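Local coordinates for DNA topoisomerase 2-associated protein PAT1 (Saccharomyces cerevisiae, PDB 4OGP) that activates mRNA decapping and represses translation, its C-terminal domain probably helping to recruit decapping factors such as Dcp2 and the Lsm1-7 complex, at residues 7-12 / 52-57; 96-101 / 152-157. All coordinates share one frame; numbering follows the deposited sequence.

Contact 1 of 2, residues 7-12 / 52-57; sequences LELIET and ISMLSF
Ile-10 and Met-54 mark the closest approach of the two backbones, their CA atoms lying 6.8 Å apart. Residues 7-12 run inside the long helix 3-25. Residues 52-57 cover the end of the short helix 50-54 and a type I turn from Met-54 to Phe-57. The bond from Phe-57 N to Met-54 O, 3.0 Å, closes this turn. It brings Met-54 and Phe-57 to the same helix, where they meet Leu-7, Leu-9 and Ile-10. The packing is wholly apolar.

Met-54 reaches in between Leu-9 and Ile-10. Its CG lies 3.7 Å from Ile-10 CG1, and the two side chains run past each other in opposite directions. Its SD comes close to Leu-9 CD2, at 3.4 Å. The thioether then bends at its last torsion (chi3 -70°), which keeps the methyl beside the same branch, Met-54 CE to Leu-9 CD2 3.7 Å. Leu-9 crosses Met-54 at about a right angle and also touches His-40.

Phe-57 takes the Leu-7 side. Ile-10 CD1 lies 3.7 Å from Phe-57 CB, at the root of the ring. Leu-7 CD2 meets the ring farther out, 3.8 Å from Phe-57 CE1. Ser-53 O lies in the ring plane at its edge. Ile-6 extends the same patch, touching both Met-54 and Phe-57.

Phe-57 is also the N-cap residue of helix 58-62, and Glu-11 forms a salt bridge with Lys-59 of that helix. Apolar packing between helices, here 3-25 against the end of 50-54 and its turn, is what builds the mainly helical ARM-repeat fold.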
loop_
_atom_site.group_PDB
_atom_site.type_symbol
_atom_site.label_atom_id
_atom_site.label_comp_id
_atom_site.label_asym_id
_atom_site.label_seq_id
_atom_site.Cartn_x
_atom_site.Cartn_y
_atom_site.Cartn_z
ATOM N N LEU A 7 -20.804 9.815 -13.096
ATOM C CA LEU A 7 -20.309 11.172 -13.325
ATOM C C LEU A 7 -21.285 12.219 -12.798
ATOM O O LEU A 7 -20.872 13.201 -12.177
ATOM C CB LEU A 7 -20.018 11.402 -14.805
ATOM C CG LEU A 7 -18.814 10.625 -15.338
ATOM C CD1 LEU A 7 -18.778 10.686 -16.849
ATOM C CD2 LEU A 7 -17.526 11.185 -14.750
ATOM N N GLU A 8 -22.575 11.994 -13.034
ATOM C CA GLU A 8 -23.632 12.882 -12.543
ATOM C C GLU A 8 -23.664 12.884 -11.014
ATOM O O GLU A 8 -23.950 13.900 -10.375
ATOM C CB GLU A 8 -24.996 12.441 -13.098
ATOM C CG GLU A 8 -25.182 12.679 -14.593
ATOM C CD GLU A 8 -26.417 11.983 -15.172
ATOM O OE1 GLU A 8 -26.871 12.380 -16.272
ATOM O OE2 GLU A 8 -26.929 11.033 -14.533
ATOM N N LEU A 9 -23.371 11.720 -10.446
ATOM C CA LEU A 9 -23.343 11.516 -9.006
ATOM C C LEU A 9 -22.199 12.296 -8.357
ATOM O O LEU A 9 -22.379 12.948 -7.322
ATOM C CB LEU A 9 -23.157 10.023 -8.730
ATOM C CG LEU A 9 -23.806 9.450 -7.483
ATOM C CD1 LEU A 9 -23.832 7.940 -7.588
ATOM C CD2 LEU A 9 -23.052 9.885 -6.256
ATOM N N ILE A 10 -21.019 12.197 -8.959
ATOM C CA ILE A 10 -19.835 12.911 -8.485
ATOM C C ILE A 10 -20.058 14.420 -8.521
ATOM O O ILE A 10 -19.676 15.137 -7.594
ATOM C CB ILE A 10 -18.594 12.547 -9.333
ATOM C CG1 ILE A 10 -18.175 11.102 -9.071
ATOM C CG2 ILE A 10 -17.439 13.489 -9.044
ATOM C CD1 ILE A 10 -17.271 10.535 -10.134
ATOM N N GLU A 11 -20.693 14.895 -9.589
ATOM C CA GLU A 11 -21.026 16.313 -9.726
ATOM C C GLU A 11 -21.882 16.784 -8.553
ATOM O O GLU A 11 -21.615 17.829 -7.944
ATOM C CB GLU A 11 -21.770 16.546 -11.034
ATOM C CG GLU A 11 -20.908 16.380 -12.266
ATOM C CD GLU A 11 -19.850 17.458 -12.361
ATOM O OE1 GLU A 11 -20.219 18.655 -12.327
ATOM O OE2 GLU A 11 -18.653 17.106 -12.450
ATOM N N THR A 12 -22.887 15.979 -8.220
ATOM C CA THR A 12 -23.802 16.282 -7.126
ATOM C C THR A 12 -23.058 16.322 -5.802
ATOM O O THR A 12 -23.363 17.129 -4.931
ATOM C CB THR A 12 -24.943 15.236 -7.046
ATOM O OG1 THR A 12 -25.541 15.085 -8.337
ATOM C CG2 THR A 12 -26.013 15.654 -6.036
ATOM N N ILE A 52 -18.792 3.189 -4.346
ATOM C CA ILE A 52 -17.669 2.349 -4.723
ATOM C C ILE A 52 -17.203 2.645 -6.145
ATOM O O ILE A 52 -16.006 2.807 -6.399
ATOM C CB ILE A 52 -18.065 0.844 -4.586
ATOM C CG1 ILE A 52 -18.255 0.480 -3.109
ATOM C CG2 ILE A 52 -17.057 -0.057 -5.262
ATOM C CD1 ILE A 52 -17.226 1.120 -2.163
ATOM N N SER A 53 -18.151 2.722 -7.076
ATOM C CA SER A 53 -17.829 3.070 -8.459
ATOM C C SER A 53 -17.203 4.474 -8.576
ATOM O O SER A 53 -16.314 4.695 -9.391
ATOM C CB SER A 53 -19.065 2.945 -9.356
ATOM O OG SER A 53 -19.462 1.586 -9.505
ATOM N N MET A 54 -17.667 5.410 -7.758
ATOM C CA MET A 54 -17.096 6.759 -7.734
ATOM C C MET A 54 -15.586 6.772 -7.472
ATOM O O MET A 54 -14.865 7.624 -8.008
ATOM C CB MET A 54 -17.804 7.625 -6.691
ATOM C CG MET A 54 -19.157 8.150 -7.133
ATOM S SD MET A 54 -19.681 9.532 -6.105
ATOM C CE MET A 54 -20.030 8.698 -4.567
ATOM N N LEU A 55 -15.129 5.821 -6.654
ATOM C CA LEU A 55 -13.732 5.686 -6.267
ATOM C C LEU A 55 -12.821 5.329 -7.425
ATOM O O LEU A 55 -11.604 5.442 -7.319
ATOM C CB LEU A 55 -13.577 4.628 -5.172
ATOM C CG LEU A 55 -14.234 4.975 -3.844
ATOM C CD1 LEU A 55 -13.824 3.973 -2.790
ATOM C CD2 LEU A 55 -13.868 6.396 -3.418
ATOM N N SER A 56 -13.394 4.877 -8.529
ATOM C CA SER A 56 -12.562 4.593 -9.685
ATOM C C SER A 56 -12.562 5.714 -10.725
ATOM O O SER A 56 -12.142 5.522 -11.851
ATOM C CB SER A 56 -12.885 3.221 -10.271
ATOM O OG SER A 56 -12.345 2.229 -9.401
ATOM N N PHE A 57 -12.998 6.900 -10.303
ATOM C CA PHE A 57 -12.842 8.127 -11.081
ATOM C C PHE A 57 -11.926 9.087 -10.320
ATOM O O PHE A 57 -12.084 9.288 -9.116
ATOM C CB PHE A 57 -14.196 8.789 -11.320
ATOM C CG PHE A 57 -15.077 8.034 -12.266
ATOM C CD1 PHE A 57 -15.210 8.442 -13.586
ATOM C CD2 PHE A 57 -15.768 6.913 -11.841
ATOM C CE1 PHE A 57 -16.024 7.741 -14.465
ATOM C CE2 PHE A 57 -16.579 6.207 -12.712
ATOM C CZ PHE A 57 -16.708 6.624 -14.026
#

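Contact 2 of 2, residues 96-101 / 152-157; sequences SSYKTT and LTTSKI
Ser-97 and Thr-154 meet through their hydroxyls, Ser-97 OG donating to Thr-154 OG1 at 2.6 Å. A backbone bond joins the same region: Tyr-98 N gives its hydrogen to Thr-154 O at 3.2 Å, nearly straight at 160° but tilted out of the carbonyl plane. Water 1 donates to this oxygen and to Ser-96 O. Water 2 donates to Ser-96 O and accepts from Lys-156 N. The Tyr-98 side chain crosses Thr-154 at about a right angle, its CE2 3.5 Å from Thr-154 CB. On the other flank Ser-96 CB packs on Ser-155 CB at 3.6 Å, and Ile-157 CD1 touches Ser-96.

The second shell fixes these groups. With its hydroxyl swung opposite the backbone N (chi1 163°), Ser-97 OG also accepts from Lys-99 N at 2.9 Å, which makes an ST turn. Thr-154 OG1 is bonded in turn to Phe-151 O. Replacing Ser-97 with alanine would remove the hydroxyl and is likely to leave Lys-99 N without this acceptor and Thr-154 OG1 without this donor. Tyr-98 OH is held by Leu-207 O, and Ser-96 OG by Ile-92 O. Ser-155 OG bonds to Leu-152 O at one helix end and, as N-cap, to Gly-158 N at the next.

Where they touch, residues 96-99 and 154-157 run almost exactly antiparallel. Residues 96-101 leave helix 91-96, while residues 152-157 turn from helix 149-153 into helix 156-170. Helix 106-127 adjoins the contact, with Val-112 on Ser-96 and Phe-115 on Ile-157. Pro-210 and Pro-211, in the loop before helix 212-221, lie against Tyr-98.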
loop_
_atom_site.group_PDB
_atom_site.type_symbol
_atom_site.label_atom_id
_atom_site.label_comp_id
_atom_site.label_asym_id
_atom_site.label_seq_id
_atom_site.Cartn_x
_atom_site.Cartn_y
_atom_site.Cartn_z
ATOM N N SER A 96 -4.178 -1.659 -10.438
ATOM C CA SER A 96 -2.990 -1.705 -9.569
ATOM C C SER A 96 -2.232 -3.037 -9.565
ATOM O O SER A 96 -1.011 -3.070 -9.395
ATOM C CB SER A 96 -3.388 -1.344 -8.134
ATOM O OG SER A 96 -4.221 -0.186 -8.128
ATOM N N SER A 97 -2.948 -4.139 -9.730
ATOM C CA SER A 97 -2.315 -5.459 -9.678
ATOM C C SER A 97 -1.508 -5.763 -10.937
ATOM O O SER A 97 -1.991 -5.557 -12.049
ATOM C CB SER A 97 -3.367 -6.553 -9.465
ATOM O OG SER A 97 -2.828 -7.818 -9.809
ATOM N N TYR A 98 -0.291 -6.274 -10.761
ATOM C CA TYR A 98 0.524 -6.694 -11.899
ATOM C C TYR A 98 -0.041 -7.946 -12.584
ATOM O O TYR A 98 0.368 -8.295 -13.695
ATOM C CB TYR A 98 1.971 -6.949 -11.476
ATOM C CG TYR A 98 2.183 -8.189 -10.604
ATOM C CD1 TYR A 98 2.180 -9.475 -11.153
ATOM C CD2 TYR A 98 2.429 -8.063 -9.241
ATOM C CE1 TYR A 98 2.384 -10.595 -10.370
ATOM C CE2 TYR A 98 2.639 -9.184 -8.449
ATOM C CZ TYR A 98 2.615 -10.445 -9.022
ATOM O OH TYR A 98 2.819 -11.551 -8.229
ATOM N N LYS A 99 -0.950 -8.639 -11.904
ATOM C CA LYS A 99 -1.596 -9.813 -12.485
ATOM C C LYS A 99 -2.685 -9.408 -13.474
ATOM O O LYS A 99 -2.628 -9.751 -14.653
ATOM C CB LYS A 99 -2.199 -10.715 -11.388
ATOM C CG LYS A 99 -1.252 -11.787 -10.874
ATOM C CD LYS A 99 -1.988 -12.841 -10.036
ATOM C CE LYS A 99 -2.888 -13.741 -10.885
ATOM N NZ LYS A 99 -3.510 -14.851 -10.084
ATOM N N THR A 100 -3.682 -8.673 -12.994
ATOM C CA THR A 100 -4.752 -8.221 -13.872
ATOM C C THR A 100 -4.341 -7.116 -14.854
ATOM O O THR A 100 -4.986 -6.956 -15.887
ATOM C CB THR A 100 -6.014 -7.834 -13.080
ATOM O OG1 THR A 100 -5.663 -6.959 -12.006
ATOM C CG2 THR A 100 -6.663 -9.100 -12.479
ATOM N N THR A 101 -3.274 -6.366 -14.551
ATOM C CA THR A 101 -2.781 -5.340 -15.475
ATOM C C THR A 101 -1.257 -5.431 -15.634
ATOM O O THR A 101 -0.517 -4.710 -14.976
ATOM C CB THR A 101 -3.169 -3.927 -14.989
ATOM O OG1 THR A 101 -4.582 -3.878 -14.752
ATOM C CG2 THR A 101 -2.772 -2.864 -16.009
ATOM N N LEU A 152 -4.636 -9.173 -3.477
ATOM C CA LEU A 152 -4.383 -7.826 -2.957
ATOM C C LEU A 152 -2.889 -7.522 -2.828
ATOM O O LEU A 152 -2.458 -6.378 -3.001
ATOM C CB LEU A 152 -5.060 -7.627 -1.596
ATOM C CG LEU A 152 -6.568 -7.408 -1.598
ATOM C CD1 LEU A 152 -7.066 -7.144 -0.197
ATOM C CD2 LEU A 152 -6.918 -6.255 -2.517
ATOM N N THR A 153 -2.104 -8.545 -2.503
ATOM C CA THR A 153 -0.663 -8.370 -2.316
ATOM C C THR A 153 0.084 -8.208 -3.643
ATOM O O THR A 153 1.275 -7.880 -3.638
ATOM C CB THR A 153 -0.020 -9.523 -1.483
ATOM O OG1 THR A 153 -0.001 -10.734 -2.251
ATOM C CG2 THR A 153 -0.764 -9.738 -0.168
ATOM N N THR A 154 -0.611 -8.430 -4.765
ATOM C CA THR A 154 -0.034 -8.187 -6.091
ATOM C C THR A 154 -0.211 -6.722 -6.502
ATOM O O THR A 154 0.176 -6.320 -7.600
ATOM C CB THR A 154 -0.619 -9.116 -7.193
ATOM O OG1 THR A 154 -1.961 -8.713 -7.519
ATOM C CG2 THR A 154 -0.616 -10.574 -6.725
ATOM N N SER A 155 -0.770 -5.919 -5.607
ATOM C CA SER A 155 -0.806 -4.481 -5.830
ATOM C C SER A 155 -0.090 -3.714 -4.726
ATOM O O SER A 155 -0.179 -4.052 -3.546
ATOM C CB SER A 155 -2.248 -3.998 -5.964
ATOM O OG SER A 155 -2.897 -3.995 -4.709
ATOM N N LYS A 156 0.611 -2.660 -5.120
ATOM C CA LYS A 156 1.303 -1.791 -4.171
ATOM C C LYS A 156 0.317 -1.273 -3.140
ATOM O O LYS A 156 0.623 -1.159 -1.948
ATOM C CB LYS A 156 1.947 -0.628 -4.923
ATOM C CG LYS A 156 2.627 0.399 -4.048
ATOM C CD LYS A 156 3.606 1.230 -4.863
ATOM C CE LYS A 156 4.062 2.469 -4.088
ATOM N NZ LYS A 156 4.697 2.196 -2.767
ATOM N N ILE A 157 -0.888 -0.997 -3.615
ATOM C CA ILE A 157 -1.943 -0.451 -2.782
ATOM C C ILE A 157 -2.371 -1.456 -1.715
ATOM O O ILE A 157 -2.462 -1.118 -0.541
ATOM C CB ILE A 157 -3.167 -0.034 -3.652
ATOM C CG1 ILE A 157 -2.695 0.877 -4.801
ATOM C CG2 ILE A 157 -4.235 0.602 -2.778
ATOM C CD1 ILE A 157 -3.809 1.669 -5.538
HETATM O O HOH W 1 1.786 -4.042 -8.730
HETATM O O HOH W 2 0.202 -0.815 -7.671
#

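From the N terminus, the chain runs along helix 3-25 and returns through helix 33-39 to helix 50-54. Contact 1 closes this loop. Four more helices follow, the last of them, 91-96, ending in residues 96-101. Contact 2 then closes a second loop, which holds helices 106-127 and 133-145 and the start of helix 149-153. It ties the end of helix 91-96 to the turn entering helix 156-170. The loops come in series, so they neither nest nor cross. The centres of contact 1 and contact 2 are about 23 Å apart. Their nearest atoms are about 9 Å apart, so they do not touch. Helix 91-96 spans between them: Ile-92 N has a weak bond to Ser-56 OG, and the far end enters contact 2. Contact 2 lies nearer the centre of the chain.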